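Local coordinates for C protein alpha-antigen (Streptococcus agalactiae, PDB 1YWM) that may contribute to virulence and immunity as a peptidoglycan-anchored surface protein of the bacterium, represented here by its N-terminal domain, at residues 127-132 against 176-181; 104-107 against 111-114; 32-37 against 45-50; 53-58 against 79-84. All coordinates share one frame; numbering follows the deposited sequence.

Contact 1: 127-132 against 176-181; sequences RDKIEE and VEVNEL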
loop_
_atom_site.group_PDB
_atom_site.type_symbol
_atom_site.label_atom_id
_atom_site.label_comp_id
_atom_site.label_asym_id
_atom_site.label_seq_id
_atom_site.Cartn_x
_atom_site.Cartn_y
_atom_site.Cartn_z
ATOM N N ARG A 127 -2.010 -4.133 -10.358
ATOM C CA ARG A 127 -1.805 -5.575 -10.182
ATOM C C ARG A 127 -2.487 -6.383 -11.295
ATOM O O ARG A 127 -1.941 -7.368 -11.781
ATOM C CB ARG A 127 -2.297 -6.026 -8.804
ATOM C CG ARG A 127 -1.332 -5.631 -7.661
ATOM C CD ARG A 127 -1.954 -5.928 -6.244
ATOM N NE ARG A 127 -1.069 -5.481 -5.173
ATOM C CZ ARG A 127 0.051 -6.090 -4.802
ATOM N NH1 ARG A 127 0.774 -5.573 -3.821
ATOM N NH2 ARG A 127 0.459 -7.225 -5.384
ATOM N N ASP A 128 -3.671 -5.937 -11.713
ATOM C CA ASP A 128 -4.373 -6.562 -12.834
ATOM C C ASP A 128 -3.563 -6.404 -14.102
ATOM O O ASP A 128 -3.410 -7.358 -14.857
ATOM C CB ASP A 128 -5.720 -5.870 -13.073
ATOM C CG ASP A 128 -6.763 -6.276 -12.073
ATOM O OD1 ASP A 128 -6.543 -7.271 -11.350
ATOM O OD2 ASP A 128 -7.836 -5.652 -11.948
ATOM N N LYS A 129 -3.081 -5.194 -14.347
ATOM C CA LYS A 129 -2.242 -4.933 -15.522
ATOM C C LYS A 129 -1.005 -5.831 -15.547
ATOM O O LYS A 129 -0.618 -6.386 -16.598
ATOM C CB LYS A 129 -1.839 -3.455 -15.600
ATOM C CG LYS A 129 -1.229 -3.043 -16.922
ATOM C CD LYS A 129 -2.253 -3.213 -18.076
ATOM C CE LYS A 129 -1.801 -2.569 -19.375
ATOM N NZ LYS A 129 -0.427 -3.002 -19.785
ATOM N N ILE A 130 -0.346 -5.942 -14.407
ATOM C CA ILE A 130 0.808 -6.802 -14.318
ATOM C C ILE A 130 0.465 -8.240 -14.688
ATOM O O ILE A 130 1.228 -8.885 -15.421
ATOM C CB ILE A 130 1.461 -6.742 -12.906
ATOM C CG1 ILE A 130 2.198 -5.408 -12.705
ATOM C CG2 ILE A 130 2.430 -7.953 -12.737
ATOM C CD1 ILE A 130 2.609 -5.148 -11.203
ATOM N N GLU A 131 -0.670 -8.752 -14.199
ATOM C CA GLU A 131 -1.048 -10.148 -14.504
ATOM C C GLU A 131 -1.401 -10.306 -15.982
ATOM O O GLU A 131 -1.109 -11.340 -16.578
ATOM C CB GLU A 131 -2.225 -10.636 -13.623
ATOM C CG GLU A 131 -1.840 -10.845 -12.142
ATOM C CD GLU A 131 -0.551 -11.649 -11.962
ATOM O OE1 GLU A 131 0.388 -11.164 -11.253
ATOM O OE2 GLU A 131 -0.475 -12.766 -12.543
ATOM N N GLU A 132 -1.986 -9.274 -16.573
ATOM C CA GLU A 132 -2.319 -9.319 -18.010
ATOM C C GLU A 132 -1.055 -9.376 -18.878
ATOM O O GLU A 132 -0.986 -10.169 -19.850
ATOM C CB GLU A 132 -3.203 -8.146 -18.390
ATOM C CG GLU A 132 -4.563 -8.199 -17.681
ATOM C CD GLU A 132 -5.329 -6.890 -17.729
ATOM O OE1 GLU A 132 -6.487 -6.886 -17.276
ATOM O OE2 GLU A 132 -4.776 -5.859 -18.187
ATOM N N VAL A 176 2.261 2.887 -16.237
ATOM C CA VAL A 176 2.938 3.319 -17.454
ATOM C C VAL A 176 4.199 2.479 -17.673
ATOM O O VAL A 176 4.438 2.034 -18.803
ATOM C CB VAL A 176 3.305 4.844 -17.458
ATOM C CG1 VAL A 176 4.138 5.215 -18.724
ATOM C CG2 VAL A 176 2.058 5.702 -17.378
ATOM N N GLU A 177 5.019 2.287 -16.628
ATOM C CA GLU A 177 6.189 1.414 -16.769
ATOM C C GLU A 177 5.818 0.002 -17.277
ATOM O O GLU A 177 6.575 -0.603 -18.072
ATOM C CB GLU A 177 6.984 1.318 -15.455
ATOM C CG GLU A 177 7.670 2.627 -15.053
ATOM C CD GLU A 177 8.326 2.554 -13.677
ATOM O OE1 GLU A 177 8.616 1.437 -13.215
ATOM O OE2 GLU A 177 8.553 3.620 -13.058
ATOM N N VAL A 178 4.692 -0.528 -16.790
ATOM C CA VAL A 178 4.248 -1.890 -17.138
ATOM C C VAL A 178 3.821 -1.907 -18.607
ATOM O O VAL A 178 4.138 -2.846 -19.344
ATOM C CB VAL A 178 3.114 -2.379 -16.200
ATOM C CG1 VAL A 178 2.439 -3.686 -16.729
ATOM C CG2 VAL A 178 3.693 -2.663 -14.780
ATOM N N ASN A 179 3.088 -0.875 -19.036
ATOM C CA ASN A 179 2.702 -0.760 -20.446
ATOM C C ASN A 179 3.910 -0.719 -21.362
ATOM O O ASN A 179 3.895 -1.337 -22.454
ATOM C CB ASN A 179 1.909 0.523 -20.696
ATOM C CG ASN A 179 0.624 0.577 -19.933
ATOM O OD1 ASN A 179 0.055 -0.450 -19.584
ATOM N ND2 ASN A 179 0.135 1.798 -19.677
ATOM N N GLU A 180 4.933 0.034 -20.940
ATOM C CA GLU A 180 6.194 0.133 -21.668
ATOM C C GLU A 180 6.986 -1.176 -21.711
ATOM O O GLU A 180 7.524 -1.544 -22.773
ATOM C CB GLU A 180 7.072 1.274 -21.116
ATOM C CG GLU A 180 6.526 2.660 -21.464
ATOM C CD GLU A 180 6.411 2.877 -22.983
ATOM O OE1 GLU A 180 7.396 2.572 -23.699
ATOM O OE2 GLU A 180 5.340 3.323 -23.454
ATOM N N LEU A 181 7.079 -1.868 -20.574
ATOM C CA LEU A 181 7.686 -3.209 -20.541
ATOM C C LEU A 181 7.049 -4.171 -21.561
ATOM O O LEU A 181 7.746 -4.937 -22.248
ATOM C CB LEU A 181 7.595 -3.842 -19.130
ATOM C CG LEU A 181 8.628 -3.370 -18.085
ATOM C CD1 LEU A 181 8.132 -3.740 -16.649
ATOM C CD2 LEU A 181 10.006 -3.964 -18.369
#
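Val178 and Lys129 carry most of this meeting of two helices, and the pair illustrates how a long polar side chain can lend its methylenes to an apolar seam. The two segments run nearly parallel, 8° apart, with their axes 9.9 Å from each other at closest approach. Val178 points toward the other helix and divides its two methyls between neighbouring residues. CG1 lies 3.7 Å from CG of Lys129, the two side chains sliding past each other in opposite directions. CG2 meets CG1 of Ile130, 3.8 Å away, where the side chains cross at about a right angle.

Beyond the valine, the lysine chain reaches across the seam with bends at chi2 (63°) and chi4 (52°) that turn its ammonium group toward Asn179. NZ is modelled 2.6 Å from OD1 of Asn179 as a hydrogen bond, but OD1 is placed too close to the lysine chain, so the length of that bond is doubtful. The same NZ has a hydrogen bond to a glycerol, probably from the crystallisation liquor, and a long, weak ion pair with Glu182.

Inward of this polar pair the seam is apolar: Ile130 and Val178 both touch Ile157 of helix 144-163, which packs against helices 124-137 and 168-182 and completes the antiparallel three-helix bundle.

Contact 2: 104-107 against 111-114; sequences HVKT and IDIV. With GOL (glycerol), chain C.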
loop_
_atom_site.group_PDB
_atom_site.type_symbol
_atom_site.label_atom_id
_atom_site.label_comp_id
_atom_site.label_asym_id
_atom_site.label_seq_id
_atom_site.Cartn_x
_atom_site.Cartn_y
_atom_site.Cartn_z
ATOM N N HIS A 104 -8.421 8.482 28.025
ATOM C CA HIS A 104 -7.259 8.694 28.859
ATOM C C HIS A 104 -6.870 10.157 28.777
ATOM O O HIS A 104 -6.735 10.709 27.693
ATOM C CB HIS A 104 -6.125 7.825 28.325
ATOM C CG HIS A 104 -4.824 8.010 29.034
ATOM N ND1 HIS A 104 -3.623 7.994 28.368
ATOM C CD2 HIS A 104 -4.527 8.181 30.348
ATOM C CE1 HIS A 104 -2.639 8.175 29.231
ATOM N NE2 HIS A 104 -3.163 8.298 30.438
ATOM N N VAL A 105 -6.696 10.789 29.924
ATOM C CA VAL A 105 -6.126 12.147 29.970
ATOM C C VAL A 105 -4.701 11.985 30.430
ATOM O O VAL A 105 -4.427 11.302 31.444
ATOM C CB VAL A 105 -6.906 13.097 30.930
ATOM C CG1 VAL A 105 -6.273 14.499 30.978
ATOM C CG2 VAL A 105 -8.311 13.247 30.444
ATOM N N LYS A 106 -3.783 12.599 29.684
ATOM C CA LYS A 106 -2.357 12.439 29.952
ATOM C C LYS A 106 -1.926 13.319 31.112
ATOM O O LYS A 106 -2.657 14.207 31.530
ATOM C CB LYS A 106 -1.510 12.757 28.679
ATOM C CG LYS A 106 -1.938 11.911 27.453
ATOM C CD LYS A 106 -1.152 12.326 26.195
ATOM C CE LYS A 106 -1.597 13.710 25.736
ATOM N NZ LYS A 106 -1.031 14.014 24.368
ATOM N N THR A 107 -0.717 13.070 31.597
ATOM C CA THR A 107 -0.128 13.868 32.678
ATOM C C THR A 107 -0.276 15.358 32.391
ATOM O O THR A 107 -0.613 16.138 33.284
ATOM C CB THR A 107 1.353 13.496 32.833
ATOM O OG1 THR A 107 1.469 12.083 33.029
ATOM C CG2 THR A 107 1.909 14.087 34.123
ATOM N N ILE A 111 -6.219 15.207 26.375
ATOM C CA ILE A 111 -6.803 13.916 25.992
ATOM C C ILE A 111 -5.778 13.189 25.155
ATOM O O ILE A 111 -5.145 13.809 24.292
ATOM C CB ILE A 111 -8.104 14.126 25.185
ATOM C CG1 ILE A 111 -9.176 14.876 26.011
ATOM C CG2 ILE A 111 -8.663 12.798 24.690
ATOM C CD1 ILE A 111 -9.839 14.004 27.031
ATOM N N ASP A 112 -5.598 11.897 25.437
ATOM C CA ASP A 112 -4.662 11.049 24.715
ATOM C C ASP A 112 -5.226 10.637 23.357
ATOM O O ASP A 112 -6.062 9.745 23.271
ATOM C CB ASP A 112 -4.394 9.805 25.554
ATOM C CG ASP A 112 -3.191 9.040 25.107
ATOM O OD1 ASP A 112 -2.628 9.340 24.012
ATOM O OD2 ASP A 112 -2.760 8.092 25.798
ATOM N N ILE A 113 -4.797 11.317 22.291
ATOM C CA ILE A 113 -5.097 10.833 20.952
ATOM C C ILE A 113 -3.790 10.769 20.149
ATOM O O ILE A 113 -2.852 11.540 20.396
ATOM C CB ILE A 113 -6.148 11.719 20.226
ATOM C CG1 ILE A 113 -5.630 13.130 19.911
ATOM C CG2 ILE A 113 -7.489 11.756 21.008
ATOM C CD1 ILE A 113 -6.594 13.921 18.946
ATOM N N VAL A 114 -3.713 9.839 19.203
ATOM C CA VAL A 114 -2.483 9.724 18.406
ATOM C C VAL A 114 -2.881 9.955 16.967
ATOM O O VAL A 114 -3.604 9.159 16.409
ATOM C CB VAL A 114 -1.805 8.366 18.562
ATOM C CG1 VAL A 114 -0.497 8.292 17.693
ATOM C CG2 VAL A 114 -1.475 8.087 20.051
HETATM C C1 GOL C . -4.888 16.358 21.766
HETATM O O1 GOL C . -4.941 17.757 21.996
HETATM C C2 GOL C . -3.553 15.674 22.084
HETATM O O2 GOL C . -3.340 15.628 23.477
HETATM C C3 GOL C . -2.316 16.284 21.439
HETATM O O3 GOL C . -1.201 15.431 21.674
HETATM O O HOH W 1 -1.628 11.767 22.820
#
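His104 and Asp112 are joined twice, once through the backbone and once through their side chains, and this double link is the tight half of the contact. Asp112 N donates to His104 O over 2.8 Å in a nearly straight bond (167°). The side chains add a second bond: ND1 of His104 donates to OD2 of Asp112 at 2.7 Å, with the oxygen close to the ring plane and using its anti lone pair. Ring and carboxylate planes are turned 58° against each other. The carboxylate also accepts from Ala25 N and Ser24 OG, so several donors fix its rotation and probably favour its charged form. Next to this pair, Val105 and Ile111 form a single beta bridge, and CG2 of the valine touches CD1 of the isoleucine at 3.8 Å.

The other half is looser and mediated by small molecules. Lys106 lays its CG against Asp112 CB, but its NZ stops 5.0 Å from OD1 of Asp112, and a water spans the gap. NZ also donates to O2 of a glycerol, probably from the crystallisation liquor, and this O2 in turn donates to Ile111 O at 2.7 Å.

The His-carboxylate hydrogen bond lies where the connection from strand 88-97 enters strand 113-121, its antiparallel neighbour in the fibronectin-like beta sandwich; Gly98, Glu99 and Gly101 of that connection line the bound dithiol's pocket with Phe97 and Thr66.

Contact 3: 32-37 against 45-50; sequences ITKNIQ and LYDVKL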
loop_
_atom_site.group_PDB
_atom_site.type_symbol
_atom_site.label_atom_id
_atom_site.label_comp_id
_atom_site.label_asym_id
_atom_site.label_seq_id
_atom_site.Cartn_x
_atom_site.Cartn_y
_atom_site.Cartn_z
ATOM N N ILE A 32 6.123 -2.215 11.093
ATOM C CA ILE A 32 5.197 -2.611 10.032
ATOM C C ILE A 32 5.453 -1.693 8.825
ATOM O O ILE A 32 4.659 -0.783 8.487
ATOM C CB ILE A 32 3.735 -2.613 10.538
ATOM C CG1 ILE A 32 3.634 -3.579 11.735
ATOM C CG2 ILE A 32 2.796 -3.065 9.455
ATOM C CD1 ILE A 32 2.285 -3.621 12.407
ATOM N N THR A 33 6.581 -1.961 8.171
ATOM C CA THR A 33 7.073 -1.108 7.096
ATOM C C THR A 33 6.180 -1.047 5.860
ATOM O O THR A 33 6.243 -0.039 5.126
ATOM C CB THR A 33 8.524 -1.458 6.685
ATOM O OG1 THR A 33 8.644 -2.871 6.503
ATOM C CG2 THR A 33 9.482 -1.119 7.808
ATOM N N LYS A 34 5.355 -2.070 5.619
ATOM C CA LYS A 34 4.376 -1.925 4.525
ATOM C C LYS A 34 3.439 -0.700 4.732
ATOM O O LYS A 34 3.020 -0.057 3.760
ATOM C CB LYS A 34 3.566 -3.209 4.318
ATOM C CG LYS A 34 2.566 -3.139 3.196
ATOM C CD LYS A 34 3.230 -2.864 1.827
ATOM C CE LYS A 34 2.201 -2.857 0.685
ATOM N NZ LYS A 34 1.545 -4.212 0.436
ATOM N N ASN A 35 3.127 -0.376 5.989
ATOM C CA ASN A 35 2.124 0.638 6.300
ATOM C C ASN A 35 2.616 1.912 6.995
ATOM O O ASN A 35 1.921 2.917 6.980
ATOM C CB ASN A 35 0.981 0.002 7.115
ATOM C CG ASN A 35 0.298 -1.115 6.366
ATOM O OD1 ASN A 35 0.540 -2.296 6.648
ATOM N ND2 ASN A 35 -0.546 -0.755 5.385
ATOM N N ILE A 36 3.781 1.836 7.633
ATOM C CA ILE A 36 4.358 2.941 8.394
ATOM C C ILE A 36 5.724 3.287 7.803
ATOM O O ILE A 36 6.630 2.434 7.757
ATOM C CB ILE A 36 4.520 2.551 9.906
ATOM C CG1 ILE A 36 3.199 2.044 10.507
ATOM C CG2 ILE A 36 5.073 3.718 10.698
ATOM C CD1 ILE A 36 2.008 3.070 10.485
ATOM N N GLN A 37 5.850 4.514 7.311
ATOM C CA GLN A 37 7.120 5.045 6.828
ATOM C C GLN A 37 7.254 6.505 7.224
ATOM O O GLN A 37 6.310 7.282 7.044
ATOM C CB GLN A 37 7.183 4.955 5.309
ATOM C CG GLN A 37 8.563 5.215 4.735
ATOM C CD GLN A 37 8.576 5.030 3.244
ATOM O OE1 GLN A 37 8.648 6.001 2.496
ATOM N NE2 GLN A 37 8.477 3.786 2.802
ATOM N N LEU A 45 -5.866 0.071 -0.729
ATOM C CA LEU A 45 -7.234 -0.463 -0.740
ATOM C C LEU A 45 -7.289 -1.884 -1.300
ATOM O O LEU A 45 -8.203 -2.644 -0.974
ATOM C CB LEU A 45 -8.168 0.445 -1.521
ATOM C CG LEU A 45 -8.291 1.885 -0.977
ATOM C CD1 LEU A 45 -9.282 2.675 -1.785
ATOM C CD2 LEU A 45 -8.784 1.823 0.466
ATOM N N TYR A 46 -6.294 -2.254 -2.113
ATOM C CA TYR A 46 -6.194 -3.656 -2.558
ATOM C C TYR A 46 -6.144 -4.591 -1.345
ATOM O O TYR A 46 -6.864 -5.620 -1.291
ATOM C CB TYR A 46 -4.955 -3.837 -3.454
ATOM C CG TYR A 46 -4.681 -5.282 -3.827
ATOM C CD1 TYR A 46 -3.741 -6.018 -3.139
ATOM C CD2 TYR A 46 -5.390 -5.906 -4.877
ATOM C CE1 TYR A 46 -3.488 -7.350 -3.469
ATOM C CE2 TYR A 46 -5.125 -7.252 -5.232
ATOM C CZ TYR A 46 -4.175 -7.949 -4.516
ATOM O OH TYR A 46 -3.883 -9.258 -4.821
ATOM N N ASP A 47 -5.297 -4.220 -0.382
ATOM C CA ASP A 47 -5.102 -4.969 0.860
ATOM C C ASP A 47 -6.349 -4.918 1.717
ATOM O O ASP A 47 -6.733 -5.927 2.316
ATOM C CB ASP A 47 -3.927 -4.420 1.672
ATOM C CG ASP A 47 -2.586 -4.604 0.998
ATOM O OD1 ASP A 47 -1.596 -4.009 1.509
ATOM O OD2 ASP A 47 -2.410 -5.323 -0.011
ATOM N N VAL A 48 -6.984 -3.744 1.768
ATOM C CA VAL A 48 -8.249 -3.604 2.505
ATOM C C VAL A 48 -9.343 -4.525 2.003
ATOM O O VAL A 48 -10.012 -5.194 2.781
ATOM C CB VAL A 48 -8.764 -2.169 2.479
ATOM C CG1 VAL A 48 -10.083 -2.057 3.238
ATOM C CG2 VAL A 48 -7.724 -1.263 3.121
ATOM N N LYS A 49 -9.520 -4.576 0.695
ATOM C CA LYS A 49 -10.556 -5.421 0.132
ATOM C C LYS A 49 -10.306 -6.904 0.391
ATOM O O LYS A 49 -11.254 -7.665 0.432
ATOM C CB LYS A 49 -10.762 -5.091 -1.344
ATOM C CG LYS A 49 -11.409 -3.714 -1.511
ATOM C CD LYS A 49 -12.116 -3.541 -2.843
ATOM C CE LYS A 49 -13.059 -2.329 -2.801
ATOM N NZ LYS A 49 -12.311 -1.031 -2.558
ATOM N N LEU A 50 -9.046 -7.297 0.602
ATOM C CA LEU A 50 -8.705 -8.658 1.015
ATOM C C LEU A 50 -8.791 -8.871 2.537
ATOM O O LEU A 50 -8.404 -9.937 3.037
ATOM C CB LEU A 50 -7.285 -9.033 0.549
ATOM C CG LEU A 50 -7.056 -9.019 -0.971
ATOM C CD1 LEU A 50 -5.603 -9.337 -1.308
ATOM C CD2 LEU A 50 -8.009 -9.968 -1.671
HETATM O O HOH W 2 -0.286 -3.851 -1.646
HETATM O O HOH W 3 -0.016 -5.410 3.016
HETATM O O HOH W 4 -1.742 -1.556 2.712
#
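A hydrated salt bridge between Lys34 and Asp47 links the turn leading into strand 36-37 with the short helix 45-49, and it exemplifies a polar contact made largely through solvent. The backbones stay well apart, CA of Lys34 and CA of Asp47 being the closest such pair at 10.6 Å, and the two side chains close the distance from opposite directions. The lysine leaves with CG anti to the backbone N (chi1 -179°), and bends at chi2 and chi4 carry its ammonium group to the carboxylate. The direct bond is weak: NZ of Lys34 lies 3.3 Å from OD1 of Asp47.

Three waters surround the pair. One accepts from Lys34 NZ at 2.8 Å and donates to Asp47 OD2, so that it bridges to the second carboxylate oxygen. Another accepts from the same NZ and donates to Asp47 OD1 over 2.6 Å. A third also donates to OD1, 2.7 Å away, and takes a weak bond from ND2 of Asn35. OD1 is thereby approached by the ammonium group and two waters, an environment that would probably stabilise its negative charge. The turn itself is drawn together by Ile32 O, which accepts from both Asn35 N and Ile36 N.

The strongest partner of the lysine lies in the helical part of the chain, where NZ donates to Asp162 O of helix 144-163. Its chain also rests on Tyr121 of strand 113-121, while Asp47 packs against Ile53, so the contact sits where the beta sandwich meets the helix bundle.

Contact 4: 53-58 against 79-84; sequences IDPLQL and GDVSQL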
loop_
_atom_site.group_PDB
_atom_site.type_symbol
_atom_site.label_atom_id
_atom_site.label_comp_id
_atom_site.label_asym_id
_atom_site.label_seq_id
_atom_site.Cartn_x
_atom_site.Cartn_y
_atom_site.Cartn_z
ATOM N N ILE A 53 -5.845 -5.514 6.365
ATOM C CA ILE A 53 -5.398 -4.344 7.142
ATOM C C ILE A 53 -6.267 -4.183 8.388
ATOM O O ILE A 53 -7.473 -3.968 8.277
ATOM C CB ILE A 53 -5.472 -3.057 6.284
ATOM C CG1 ILE A 53 -4.618 -3.192 5.010
ATOM C CG2 ILE A 53 -5.068 -1.810 7.112
ATOM C CD1 ILE A 53 -3.098 -3.565 5.285
ATOM N N ASP A 54 -5.613 -4.288 9.540
ATOM C CA ASP A 54 -6.205 -3.984 10.821
ATOM C C ASP A 54 -5.431 -2.817 11.416
ATOM O O ASP A 54 -4.304 -3.001 11.886
ATOM C CB ASP A 54 -6.082 -5.193 11.746
ATOM C CG ASP A 54 -6.588 -4.895 13.147
ATOM O OD1 ASP A 54 -6.535 -5.808 13.991
ATOM O OD2 ASP A 54 -7.020 -3.767 13.488
ATOM N N PRO A 55 -6.007 -1.605 11.367
ATOM C CA PRO A 55 -5.294 -0.408 11.841
ATOM C C PRO A 55 -4.822 -0.521 13.287
ATOM O O PRO A 55 -3.798 0.090 13.640
ATOM C CB PRO A 55 -6.324 0.719 11.692
ATOM C CG PRO A 55 -7.237 0.229 10.571
ATOM C CD PRO A 55 -7.357 -1.290 10.855
ATOM N N LEU A 56 -5.525 -1.305 14.104
ATOM C CA LEU A 56 -5.089 -1.489 15.505
ATOM C C LEU A 56 -3.752 -2.174 15.625
ATOM O O LEU A 56 -3.050 -2.032 16.634
ATOM C CB LEU A 56 -6.150 -2.205 16.344
ATOM C CG LEU A 56 -7.454 -1.432 16.606
ATOM C CD1 LEU A 56 -8.406 -2.236 17.516
ATOM C CD2 LEU A 56 -7.189 -0.035 17.181
ATOM N N GLN A 57 -3.366 -2.918 14.588
ATOM C CA GLN A 57 -2.074 -3.591 14.631
ATOM C C GLN A 57 -0.919 -2.627 14.341
ATOM O O GLN A 57 0.238 -2.996 14.502
ATOM C CB GLN A 57 -2.064 -4.828 13.704
ATOM C CG GLN A 57 -2.972 -5.957 14.219
ATOM C CD GLN A 57 -3.135 -7.119 13.253
ATOM O OE1 GLN A 57 -2.408 -7.231 12.264
ATOM N NE2 GLN A 57 -4.100 -7.989 13.541
ATOM N N LEU A 58 -1.233 -1.375 13.985
ATOM C CA LEU A 58 -0.201 -0.391 13.662
ATOM C C LEU A 58 0.248 0.391 14.884
ATOM O O LEU A 58 1.129 1.242 14.797
ATOM C CB LEU A 58 -0.692 0.559 12.556
ATOM C CG LEU A 58 -1.221 -0.135 11.278
ATOM C CD1 LEU A 58 -1.748 0.907 10.273
ATOM C CD2 LEU A 58 -0.094 -0.972 10.654
ATOM N N GLY A 79 -15.181 4.667 10.904
ATOM C CA GLY A 79 -14.775 3.814 12.008
ATOM C C GLY A 79 -14.372 2.405 11.608
ATOM O O GLY A 79 -13.960 1.614 12.463
ATOM N N ASP A 80 -14.472 2.090 10.309
ATOM C CA ASP A 80 -14.151 0.748 9.816
ATOM C C ASP A 80 -13.306 0.925 8.571
ATOM O O ASP A 80 -13.772 1.546 7.622
ATOM C CB ASP A 80 -15.442 0.038 9.421
ATOM C CG ASP A 80 -15.224 -1.384 8.897
ATOM O OD1 ASP A 80 -14.082 -1.909 8.903
ATOM O OD2 ASP A 80 -16.184 -2.052 8.459
ATOM N N VAL A 81 -12.081 0.412 8.592
ATOM C CA VAL A 81 -11.176 0.519 7.443
ATOM C C VAL A 81 -11.844 0.057 6.123
ATOM O O VAL A 81 -11.557 0.595 5.050
ATOM C CB VAL A 81 -9.844 -0.210 7.696
ATOM C CG1 VAL A 81 -10.048 -1.780 7.806
ATOM C CG2 VAL A 81 -8.777 0.208 6.623
ATOM N N SER A 82 -12.744 -0.925 6.213
ATOM C CA SER A 82 -13.469 -1.433 5.029
ATOM C C SER A 82 -14.343 -0.375 4.326
ATOM O O SER A 82 -14.732 -0.556 3.165
ATOM C CB SER A 82 -14.287 -2.676 5.409
ATOM O OG SER A 82 -15.511 -2.302 6.033
ATOM N N GLN A 83 -14.625 0.744 5.009
ATOM C CA GLN A 83 -15.366 1.851 4.396
ATOM C C GLN A 83 -14.538 2.785 3.506
ATOM O O GLN A 83 -15.119 3.622 2.784
ATOM C CB GLN A 83 -16.061 2.719 5.458
ATOM C CG GLN A 83 -16.975 1.955 6.416
ATOM C CD GLN A 83 -17.497 2.938 7.455
ATOM O OE1 GLN A 83 -16.790 3.262 8.401
ATOM N NE2 GLN A 83 -18.697 3.471 7.233
ATOM N N LEU A 84 -13.206 2.696 3.589
ATOM C CA LEU A 84 -12.350 3.517 2.739
ATOM C C LEU A 84 -12.538 3.074 1.284
ATOM O O LEU A 84 -12.394 1.906 0.972
ATOM C CB LEU A 84 -10.874 3.391 3.119
ATOM C CG LEU A 84 -10.526 3.880 4.535
ATOM C CD1 LEU A 84 -9.063 3.766 4.759
ATOM C CD2 LEU A 84 -11.009 5.339 4.746
#
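OE1 of Gln83 accepts two backbone N-H groups, that of Asp80 at 3.2 Å and more weakly that of Gly79, within the turn that presents Val81 to Ile53 and Pro55. Asp80 tightens the same turn. Its OD1 takes the N-H of Ser82, an Asx turn, while its OD2 accepts from Ser82 OG at 2.5 Å, and both donors come from above the carboxylate plane. In the other segment Asp54 makes a second Asx turn, its CB directed away from the contact and its OD2 accepting from Leu56 N over 2.9 Å.

Between the two turns the meeting is mostly apolar, with one methyl set against a carbonyl oxygen. Val81 has CG1 wedged between its own N and carbonyl carbon (chi1 67°), which brings this methyl to 3.4 Å from O of Ile53. The valine CB faces CG of Pro55, 3.9 Å away, the side chains meeting at a slant, and Ile53 CG2 stands a little farther off from Val81 CG2. Val48 and Phe71 also pack on the valine.

No hydrogen bond joins the segments directly. The chemistry implies a division of labour: polar side chains shape each turn locally, and the meeting itself rests on van der Waals contact.

How the contacts relate
From the N terminus, contact 3 comes first, closing the loop that holds the hairpin of strands 36-37 and 40-44. Contact 4 follows, bringing together the ends of a longer excursion through strands 59-61, 66-73 and 76-78. Contact 2 closes a short loop ahead of strand 113-121, and contact 1 spans the middle helix of the bundle. All four are in series, none nesting or crossing. Contacts 3 and 4 touch, Leu45 meeting the backbone of Leu84 and Val48 that of Val81. Contact 3 also meets contact 1, where Arg127 packs on Tyr46, joining sandwich to bundle. Contact 2 lies at the far end, its centre about 46 Å from that of contact 1.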